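Long-range contacts in putative methyl-accepting chemotaxis signal transduction protein (Campylobacter jejuni subsp. jejuni serotype O:2, PDB 4XMR), which binds isoleucine through its tandem PAS sensory domain and probably relays amino-acid recognition across the membrane to steer chemotaxis: residues T35-F39 with Y72-I76; F180-I186 with H201-L205; E224-G228 with I240-A244. One frame throughout, in Å; residues are numbered along the deposited sequence.

Interaction 1 of 3, residues T35-F39 with Y72-I76; sequences TNQSF and YRHSI. With SO4 (sulfate ion), chain F.
Phe-39 pushes the rim of its ring against a backbone carbonyl: its CE1 and CZ both sit 3.3 Å from Tyr-72 O, with the oxygen close to the ring plane. The two helix segments run nearly antiparallel, at 156°, but their axes come no closer than 12.2 Å; the Phe-39 ring reaches across that gap, with Ile-76 coming to meet it. It can do so because CG stands anti to the backbone N (chi1 169°), which sends the ring across to helix 58-76. Two side chains of that helix then meet it. Tyr-72 presents an edge to the Phe-39 face in an offset edge-to-face pair with planes at 65°, and Tyr-72 CD2 lies 3.6 Å from Phe-39 CE1. Ile-76, in the conformer described here (one of two), covers a face, its CG2 making a CH-pi contact and standing 3.5 Å from Phe-39 CE1. The other branch of this conformer runs back along the ring, so that its CD1 reaches Phe-39 CD1 at 3.9 Å. The pairing belongs to the helical layer of the first PAS-like (Cache) module, where helix 58-76 runs beside helix 9-48, whose Phe-39 also packs on Val-159 of strand 152-162. Tyr-72 O is gripped by Ser-75 OG, a 2.7 Å bond made from one turn later, and that hydroxyl also lies at the edge of the Phe-39 ring. The dimer partner closes over this side: Ser-75 of the second subunit packs on Phe-39, and Asp-46 of that subunit takes the His-74 ND1 hydrogen bond. Away from helix 9-48, Arg-73 and His-74 hold a sulfate, probably from the crystallisation liquor, with Ser-96 N as a further donor. Its O1 is shared by His-74 NE2, at 2.8 Å, and Arg-73 NH2, while O3 accepts a nearly straight bond from Arg-73 NH1.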
loop_
_atom_site.group_PDB
_atom_site.type_symbol
_atom_site.label_atom_id
_atom_site.label_comp_id
_atom_site.label_asym_id
_atom_site.label_seq_id
_atom_site.Cartn_x
_atom_site.Cartn_y
_atom_site.Cartn_z
ATOM N N THR B 35 -5.816 -3.339 -3.466
ATOM C CA THR B 35 -5.791 -1.931 -3.838
ATOM C C THR B 35 -6.057 -1.755 -5.335
ATOM O O THR B 35 -6.866 -0.907 -5.757
ATOM C CB THR B 35 -4.446 -1.309 -3.441
ATOM O OG1 THR B 35 -4.367 -1.273 -2.008
ATOM C CG2 THR B 35 -4.301 0.100 -3.989
ATOM N N ASN B 36 -5.416 -2.581 -6.147
ATOM C CA ASN B 36 -5.598 -2.459 -7.580
ATOM C C ASN B 36 -6.990 -2.875 -8.024
ATOM O O ASN B 36 -7.544 -2.275 -8.951
ATOM C CB ASN B 36 -4.520 -3.232 -8.330
ATOM C CG ASN B 36 -3.152 -2.622 -8.148
ATOM O OD1 ASN B 36 -3.041 -1.422 -7.908
ATOM N ND2 ASN B 36 -2.101 -3.433 -8.277
ATOM N N GLN B 37 -7.554 -3.894 -7.376
ATOM C CA GLN B 37 -8.917 -4.300 -7.672
ATOM C C GLN B 37 -9.914 -3.203 -7.325
ATOM O O GLN B 37 -10.829 -2.928 -8.103
ATOM C CB GLN B 37 -9.276 -5.592 -6.941
ATOM C CG GLN B 37 -8.586 -6.831 -7.478
ATOM C CD GLN B 37 -8.823 -8.026 -6.584
ATOM O OE1 GLN B 37 -8.712 -7.923 -5.365
ATOM N NE2 GLN B 37 -9.166 -9.155 -7.178
ATOM N N SER B 38 -9.737 -2.583 -6.161
ATOM C CA SER B 38 -10.656 -1.529 -5.740
ATOM C C SER B 38 -10.609 -0.348 -6.698
ATOM O O SER B 38 -11.648 0.207 -7.066
ATOM C CB SER B 38 -10.370 -1.079 -4.304
ATOM O OG SER B 38 -10.686 -2.121 -3.385
ATOM N N PHE B 39 -9.404 0.019 -7.114
ATOM C CA PHE B 39 -9.215 1.098 -8.076
ATOM C C PHE B 39 -9.975 0.786 -9.365
ATOM O O PHE B 39 -10.662 1.643 -9.919
ATOM C CB PHE B 39 -7.712 1.234 -8.344
ATOM C CG PHE B 39 -7.347 2.123 -9.509
ATOM C CD1 PHE B 39 -7.117 3.477 -9.320
ATOM C CD2 PHE B 39 -7.177 1.590 -10.783
ATOM C CE1 PHE B 39 -6.737 4.289 -10.383
ATOM C CE2 PHE B 39 -6.812 2.394 -11.855
ATOM C CZ PHE B 39 -6.583 3.743 -11.653
ATOM N N TYR B 72 -7.776 8.850 -13.705
ATOM C CA TYR B 72 -7.522 7.658 -12.907
ATOM C C TYR B 72 -6.079 7.166 -13.062
ATOM O O TYR B 72 -5.416 6.822 -12.080
ATOM C CB TYR B 72 -8.514 6.548 -13.262
ATOM C CG TYR B 72 -9.754 6.519 -12.398
ATOM C CD1 TYR B 72 -10.798 7.432 -12.589
ATOM C CD2 TYR B 72 -9.896 5.558 -11.407
ATOM C CE1 TYR B 72 -11.946 7.391 -11.802
ATOM C CE2 TYR B 72 -11.039 5.507 -10.621
ATOM C CZ TYR B 72 -12.057 6.416 -10.823
ATOM O OH TYR B 72 -13.177 6.320 -10.025
ATOM N N ARG B 73 -5.578 7.146 -14.290
ATOM C CA ARG B 73 -4.192 6.723 -14.505
ATOM C C ARG B 73 -3.234 7.567 -13.665
ATOM O O ARG B 73 -2.343 7.037 -12.998
ATOM C CB ARG B 73 -3.782 6.824 -15.973
ATOM C CG ARG B 73 -2.311 6.452 -16.180
ATOM C CD ARG B 73 -1.890 6.341 -17.654
ATOM N NE ARG B 73 -2.137 7.559 -18.439
ATOM C CZ ARG B 73 -1.344 8.634 -18.468
ATOM N NH1 ARG B 73 -0.243 8.696 -17.727
ATOM N NH2 ARG B 73 -1.668 9.674 -19.236
ATOM N N HIS B 74 -3.420 8.881 -13.698
ATOM C CA HIS B 74 -2.563 9.759 -12.924
ATOM C C HIS B 74 -2.689 9.512 -11.436
ATOM O O HIS B 74 -1.701 9.582 -10.707
ATOM C CB HIS B 74 -2.903 11.220 -13.198
ATOM C CG HIS B 74 -2.480 11.702 -14.540
ATOM N ND1 HIS B 74 -2.969 12.877 -15.081
ATOM C CD2 HIS B 74 -1.588 11.220 -15.437
ATOM C CE1 HIS B 74 -2.411 13.079 -16.256
ATOM N NE2 HIS B 74 -1.567 12.085 -16.502
ATOM N N SER B 75 -3.906 9.261 -10.975
ATOM C CA SER B 75 -4.129 9.152 -9.543
ATOM C C SER B 75 -3.289 8.054 -8.882
ATOM O O SER B 75 -2.870 8.212 -7.744
ATOM C CB SER B 75 -5.615 8.983 -9.225
ATOM O OG SER B 75 -6.032 7.706 -9.616
ATOM N N ILE B 76 -3.032 6.974 -9.620
ATOM C CA ILE B 76 -2.302 5.831 -9.085
ATOM C C ILE B 76 -0.974 5.587 -9.818
ATOM O O ILE B 76 -0.241 4.654 -9.489
ATOM C CB ILE B 76 -3.190 4.550 -9.105
ATOM C CG1 ILE B 76 -2.739 3.525 -8.041
ATOM C CG2 ILE B 76 -3.248 3.948 -10.507
ATOM C CD1 ILE B 76 -3.726 2.381 -7.810
HETATM S S SO4 F . 1.242 12.042 -18.969
HETATM O O1 SO4 F . -0.211 12.135 -18.987
HETATM O O2 SO4 F . 1.791 13.258 -18.378
HETATM O O3 SO4 F . 1.649 10.884 -18.177
HETATM O O4 SO4 F . 1.726 11.900 -20.339
#

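Interaction 2 of 3, residues F180-I186 with H201-L205; sequences FDQKNKI and HSPVL
Asp-181 OD1 is held from two sides in the turn that follows Phe-180, whose ring meets Leu-205 and His-201. Lys-185 N donates to it at 2.9 Å and Lys-183 N at 3.0 Å, coming from opposite faces of the carboxylate plane; the second bond makes an Asx turn. With the type I turn from Asp-181 to Asn-184, these bonds tie up the loop. The Phe-180 side chain points to helix 202-211, CG lying beside the backbone N and anti to the carbonyl carbon (chi1 -65°), and its ring sits between two aliphatic side chains. Leu-205 CD2 sits over its centre, 3.8 Å from the centroid, and Ile-186 CD1 lies on the opposite face, nearer the rim. The loop joins strands 177-180 and 186-189, a hairpin at one border of the five-stranded antiparallel sheet in the second PAS-like module, and the helix packs across that sheet. Just before the helix, the face of His-201 receives the edge of Phe-180 in an offset T-shaped pair with planes at 85°, CE1 of Phe-180 being 3.6 Å from His-201 CG. Ile-186 lies across the same imidazole, with CD1 over a face, while His-201 NE2 is hydrogen-bonded to Leu-194 O. Leu-205 CD1 extends past the phenyl ring to Asn-184 O, 3.6 Å away.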
loop_
_atom_site.group_PDB
_atom_site.type_symbol
_atom_site.label_atom_id
_atom_site.label_comp_id
_atom_site.label_asym_id
_atom_site.label_seq_id
_atom_site.Cartn_x
_atom_site.Cartn_y
_atom_site.Cartn_z
ATOM N N PHE B 180 7.455 -16.900 -6.226
ATOM C CA PHE B 180 7.410 -17.583 -7.512
ATOM C C PHE B 180 6.075 -17.311 -8.174
ATOM O O PHE B 180 5.057 -17.170 -7.498
ATOM C CB PHE B 180 7.546 -19.096 -7.336
ATOM C CG PHE B 180 8.871 -19.531 -6.797
ATOM C CD1 PHE B 180 9.937 -19.740 -7.653
ATOM C CD2 PHE B 180 9.038 -19.749 -5.438
ATOM C CE1 PHE B 180 11.160 -20.144 -7.167
ATOM C CE2 PHE B 180 10.257 -20.156 -4.944
ATOM C CZ PHE B 180 11.318 -20.359 -5.810
ATOM N N ASP B 181 6.074 -17.249 -9.499
ATOM C CA ASP B 181 4.822 -17.097 -10.221
ATOM C C ASP B 181 4.102 -18.432 -10.390
ATOM O O ASP B 181 4.529 -19.455 -9.848
ATOM C CB ASP B 181 5.029 -16.376 -11.560
ATOM C CG ASP B 181 5.886 -17.166 -12.544
ATOM O OD1 ASP B 181 6.027 -18.401 -12.404
ATOM O OD2 ASP B 181 6.400 -16.536 -13.490
ATOM N N GLN B 182 3.013 -18.404 -11.143
ATOM C CA GLN B 182 2.144 -19.555 -11.323
ATOM C C GLN B 182 2.831 -20.721 -12.038
ATOM O O GLN B 182 2.385 -21.864 -11.937
ATOM C CB GLN B 182 0.877 -19.135 -12.075
ATOM C CG GLN B 182 1.106 -18.577 -13.489
ATOM C CD GLN B 182 1.812 -17.218 -13.530
ATOM O OE1 GLN B 182 1.648 -16.372 -12.638
ATOM N NE2 GLN B 182 2.608 -17.011 -14.577
ATOM N N LYS B 183 3.907 -20.430 -12.761
ATOM C CA LYS B 183 4.666 -21.464 -13.456
ATOM C C LYS B 183 5.900 -21.882 -12.658
ATOM O O LYS B 183 6.803 -22.540 -13.188
ATOM C CB LYS B 183 5.065 -20.988 -14.850
ATOM C CG LYS B 183 3.872 -20.727 -15.757
ATOM C CD LYS B 183 2.937 -21.932 -15.773
ATOM C CE LYS B 183 1.579 -21.593 -16.372
ATOM N NZ LYS B 183 1.661 -21.335 -17.834
ATOM N N ASN B 184 5.917 -21.499 -11.383
ATOM C CA ASN B 184 7.014 -21.827 -10.472
ATOM C C ASN B 184 8.338 -21.224 -10.926
ATOM O O ASN B 184 9.411 -21.793 -10.708
ATOM C CB ASN B 184 7.123 -23.339 -10.241
ATOM C CG ASN B 184 5.984 -23.871 -9.398
ATOM O OD1 ASN B 184 5.473 -23.175 -8.521
ATOM N ND2 ASN B 184 5.579 -25.109 -9.656
ATOM N N LYS B 185 8.246 -20.051 -11.547
ATOM C CA LYS B 185 9.432 -19.303 -11.930
ATOM C C LYS B 185 9.608 -18.136 -10.974
ATOM O O LYS B 185 8.633 -17.505 -10.562
ATOM C CB LYS B 185 9.293 -18.793 -13.366
ATOM C CG LYS B 185 9.168 -19.902 -14.402
ATOM C CD LYS B 185 10.429 -20.756 -14.454
ATOM C CE LYS B 185 11.658 -19.886 -14.657
ATOM N NZ LYS B 185 12.864 -20.665 -15.046
ATOM N N ILE B 186 10.852 -17.849 -10.615
ATOM C CA ILE B 186 11.130 -16.771 -9.673
ATOM C C ILE B 186 10.589 -15.444 -10.226
ATOM O O ILE B 186 10.714 -15.153 -11.421
ATOM C CB ILE B 186 12.632 -16.697 -9.322
ATOM C CG1 ILE B 186 12.864 -15.821 -8.086
ATOM C CG2 ILE B 186 13.450 -16.231 -10.510
ATOM C CD1 ILE B 186 12.394 -16.470 -6.811
ATOM N N HIS B 201 16.367 -22.948 -8.199
ATOM C CA HIS B 201 15.275 -22.939 -7.234
ATOM C C HIS B 201 14.589 -24.289 -7.046
ATOM O O HIS B 201 13.653 -24.398 -6.264
ATOM C CB HIS B 201 14.252 -21.874 -7.610
ATOM C CG HIS B 201 14.779 -20.478 -7.504
ATOM N ND1 HIS B 201 15.026 -19.873 -6.290
ATOM C CD2 HIS B 201 15.110 -19.575 -8.454
ATOM C CE1 HIS B 201 15.485 -18.651 -6.499
ATOM N NE2 HIS B 201 15.548 -18.445 -7.801
ATOM N N SER B 202 15.060 -25.303 -7.766
ATOM C CA SER B 202 14.512 -26.650 -7.631
ATOM C C SER B 202 14.526 -27.190 -6.188
ATOM O O SER B 202 13.513 -27.720 -5.725
ATOM C CB SER B 202 15.203 -27.625 -8.595
ATOM O OG SER B 202 14.947 -27.275 -9.945
ATOM N N PRO B 203 15.657 -27.055 -5.468
ATOM C CA PRO B 203 15.643 -27.605 -4.108
ATOM C C PRO B 203 14.548 -27.030 -3.201
ATOM O O PRO B 203 13.881 -27.795 -2.506
ATOM C CB PRO B 203 17.036 -27.257 -3.581
ATOM C CG PRO B 203 17.884 -27.232 -4.801
ATOM C CD PRO B 203 17.011 -26.584 -5.832
ATOM N N VAL B 204 14.335 -25.719 -3.222
ATOM C CA VAL B 204 13.308 -25.152 -2.353
ATOM C C VAL B 204 11.905 -25.572 -2.803
ATOM O O VAL B 204 11.059 -25.922 -1.977
ATOM C CB VAL B 204 13.442 -23.616 -2.174
ATOM C CG1 VAL B 204 13.079 -22.878 -3.443
ATOM C CG2 VAL B 204 12.588 -23.149 -0.992
ATOM N N LEU B 205 11.668 -25.582 -4.112
ATOM C CA LEU B 205 10.360 -25.941 -4.636
ATOM C C LEU B 205 10.021 -27.407 -4.376
ATOM O O LEU B 205 8.887 -27.730 -4.023
ATOM C CB LEU B 205 10.280 -25.626 -6.134
ATOM C CG LEU B 205 10.277 -24.149 -6.516
ATOM C CD1 LEU B 205 10.468 -23.974 -8.012
ATOM C CD2 LEU B 205 8.972 -23.528 -6.067
#

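Interaction 3 of 3, residues E224-G228 with I240-A244; sequences EERLG and ITESA
Strands 224-233 and 236-243 form a beta hairpin, and this contact lies at its open end, where the second strand gives way to a short helix. Leu-227 and Glu-242 are the hydrogen-bonded pair: Leu-227 N donates to Glu-242 O at 2.8 Å, and Glu-242 N returns a bond to Leu-227 O at 2.9 Å. Next to it, Gly-228 faces Thr-241 in a non-hydrogen-bonded pair whose CA atoms are 4.1 Å apart; Thr-241 CG2 rests against the glycine CA. Arg-226 does the side-chain work. Its chain bends at chi3 (62°) and folds the guanidinium over the neighbouring strand, where one face covers the Glu-242 to Ser-243 peptide and Ser-243 N lies 3.3 Å above the plane. All three nitrogens have partners. NH2 makes a nearly straight 2.9 Å bond (171°) to Thr-241 OG1, NH1 forms a salt bridge with Glu-224 OE2 at 2.9 Å, and NE is bonded to Tyr-219 OH on strand 217-221. A water in the guanidinium plane joins NH2 to Glu-242 OE1; the opposite charges, too far apart for a salt bridge, may attract weakly. Glu-242 OE1 also curls back on its own chain, accepting from Ser-243 N at 2.9 Å through its anti lone pair. Beyond the regular pairing, Ala-244 N donates to Glu-225 O at 2.9 Å, and a second water connects that carbonyl with Ser-243 OG. Leu-227 and Ile-240 pack on helix 9-48, touching Leu-15 and Leu-21 respectively. Ser-243 occupies the N-cap position of helix 244-247, its OG bonded to Asp-245 N. This is an antiparallel hairpin of a PAS-like sheet whose second strand leads straight into a capped helix.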
loop_
_atom_site.group_PDB
_atom_site.type_symbol
_atom_site.label_atom_id
_atom_site.label_comp_id
_atom_site.label_asym_id
_atom_site.label_seq_id
_atom_site.Cartn_x
_atom_site.Cartn_y
_atom_site.Cartn_z
ATOM N N GLU B 224 25.017 -26.409 0.940
ATOM C CA GLU B 224 24.677 -25.675 2.157
ATOM C C GLU B 224 23.293 -26.073 2.645
ATOM O O GLU B 224 22.316 -25.965 1.899
ATOM C CB GLU B 224 24.707 -24.163 1.926
ATOM C CG GLU B 224 24.139 -23.373 3.108
ATOM C CD GLU B 224 23.990 -21.891 2.821
ATOM O OE1 GLU B 224 24.703 -21.091 3.461
ATOM O OE2 GLU B 224 23.154 -21.529 1.969
ATOM N N GLU B 225 23.209 -26.529 3.893
ATOM C CA GLU B 225 21.917 -26.835 4.506
ATOM C C GLU B 225 21.152 -25.557 4.799
ATOM O O GLU B 225 21.716 -24.598 5.313
ATOM C CB GLU B 225 22.099 -27.623 5.804
ATOM C CG GLU B 225 22.546 -29.057 5.611
ATOM C CD GLU B 225 21.514 -29.904 4.893
ATOM O OE1 GLU B 225 20.310 -29.579 4.965
ATOM O OE2 GLU B 225 21.912 -30.900 4.252
ATOM N N ARG B 226 19.863 -25.562 4.484
ATOM C CA ARG B 226 19.007 -24.400 4.686
ATOM C C ARG B 226 17.667 -24.830 5.276
ATOM O O ARG B 226 17.320 -26.022 5.284
ATOM C CB ARG B 226 18.793 -23.656 3.357
ATOM C CG ARG B 226 20.089 -23.148 2.717
ATOM C CD ARG B 226 19.851 -22.305 1.467
ATOM N NE ARG B 226 19.075 -21.105 1.776
ATOM C CZ ARG B 226 19.571 -19.978 2.289
ATOM N NH1 ARG B 226 20.867 -19.860 2.561
ATOM N NH2 ARG B 226 18.758 -18.957 2.530
ATOM N N LEU B 227 16.924 -23.853 5.780
ATOM C CA LEU B 227 15.587 -24.080 6.294
ATOM C C LEU B 227 14.656 -23.113 5.583
ATOM O O LEU B 227 14.972 -21.927 5.405
ATOM C CB LEU B 227 15.529 -23.826 7.799
ATOM C CG LEU B 227 14.233 -24.320 8.455
ATOM C CD1 LEU B 227 14.245 -25.846 8.621
ATOM C CD2 LEU B 227 14.016 -23.642 9.794
ATOM N N GLY B 228 13.495 -23.603 5.181
ATOM C CA GLY B 228 12.561 -22.764 4.463
ATOM C C GLY B 228 11.120 -23.049 4.815
ATOM O O GLY B 228 10.805 -24.097 5.390
ATOM N N ILE B 240 10.221 -18.041 2.498
ATOM C CA ILE B 240 11.302 -17.463 3.282
ATOM C C ILE B 240 12.309 -18.577 3.543
ATOM O O ILE B 240 11.932 -19.724 3.836
ATOM C CB ILE B 240 10.773 -16.833 4.596
ATOM C CG1 ILE B 240 11.851 -15.976 5.250
ATOM C CG2 ILE B 240 10.207 -17.896 5.556
ATOM C CD1 ILE B 240 11.317 -15.101 6.371
ATOM N N THR B 241 13.592 -18.277 3.395
ATOM C CA THR B 241 14.601 -19.283 3.689
ATOM C C THR B 241 15.775 -18.662 4.421
ATOM O O THR B 241 16.016 -17.448 4.319
ATOM C CB THR B 241 15.142 -20.001 2.426
ATOM O OG1 THR B 241 15.953 -19.097 1.661
ATOM C CG2 THR B 241 14.015 -20.552 1.562
ATOM N N GLU B 242 16.495 -19.504 5.156
ATOM C CA GLU B 242 17.673 -19.070 5.877
ATOM C C GLU B 242 18.681 -20.203 5.930
ATOM O O GLU B 242 18.314 -21.375 5.891
ATOM C CB GLU B 242 17.301 -18.654 7.303
ATOM C CG GLU B 242 18.432 -18.015 8.084
ATOM C CD GLU B 242 19.056 -16.823 7.362
ATOM O OE1 GLU B 242 19.936 -17.032 6.495
ATOM O OE2 GLU B 242 18.679 -15.675 7.669
ATOM N N SER B 243 19.957 -19.854 6.017
ATOM C CA SER B 243 20.999 -20.849 6.245
ATOM C C SER B 243 20.774 -21.588 7.564
ATOM O O SER B 243 20.428 -20.972 8.578
ATOM C CB SER B 243 22.363 -20.169 6.291
ATOM O OG SER B 243 23.353 -21.052 6.763
ATOM N N ALA B 244 20.997 -22.901 7.568
ATOM C CA ALA B 244 20.895 -23.682 8.801
ATOM C C ALA B 244 21.874 -23.162 9.857
ATOM O O ALA B 244 21.612 -23.255 11.058
ATOM C CB ALA B 244 21.143 -25.158 8.519
HETATM O O HOH W 1 24.066 -23.691 6.746
HETATM O O HOH W 2 19.913 -16.569 3.521
HETATM O O HOH W 3 13.196 -19.791 6.956
#

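Interaction 1 belongs to the first PAS-like module and interactions 2 and 3 to the second, on opposite sides of the chain's centre; the centres of interactions 1 and 3 are about 38 Å apart. Helix 9-48 spans both modules, carrying residues 35-39 in one and backing the sheet of interaction 3 in the other. Interactions 2 and 3 touch directly: Val-204 CG2 packs 3.9 Å from Thr-241 CG2, joining helix 202-211 to the hairpin sheet. All three are partly buried, yet their chemistry differs. Aromatic and aliphatic packing carries interactions 1 and 2, the former beside the dimer partner, whereas interaction 3 relies on backbone bonds, a guanidinium and ordered water.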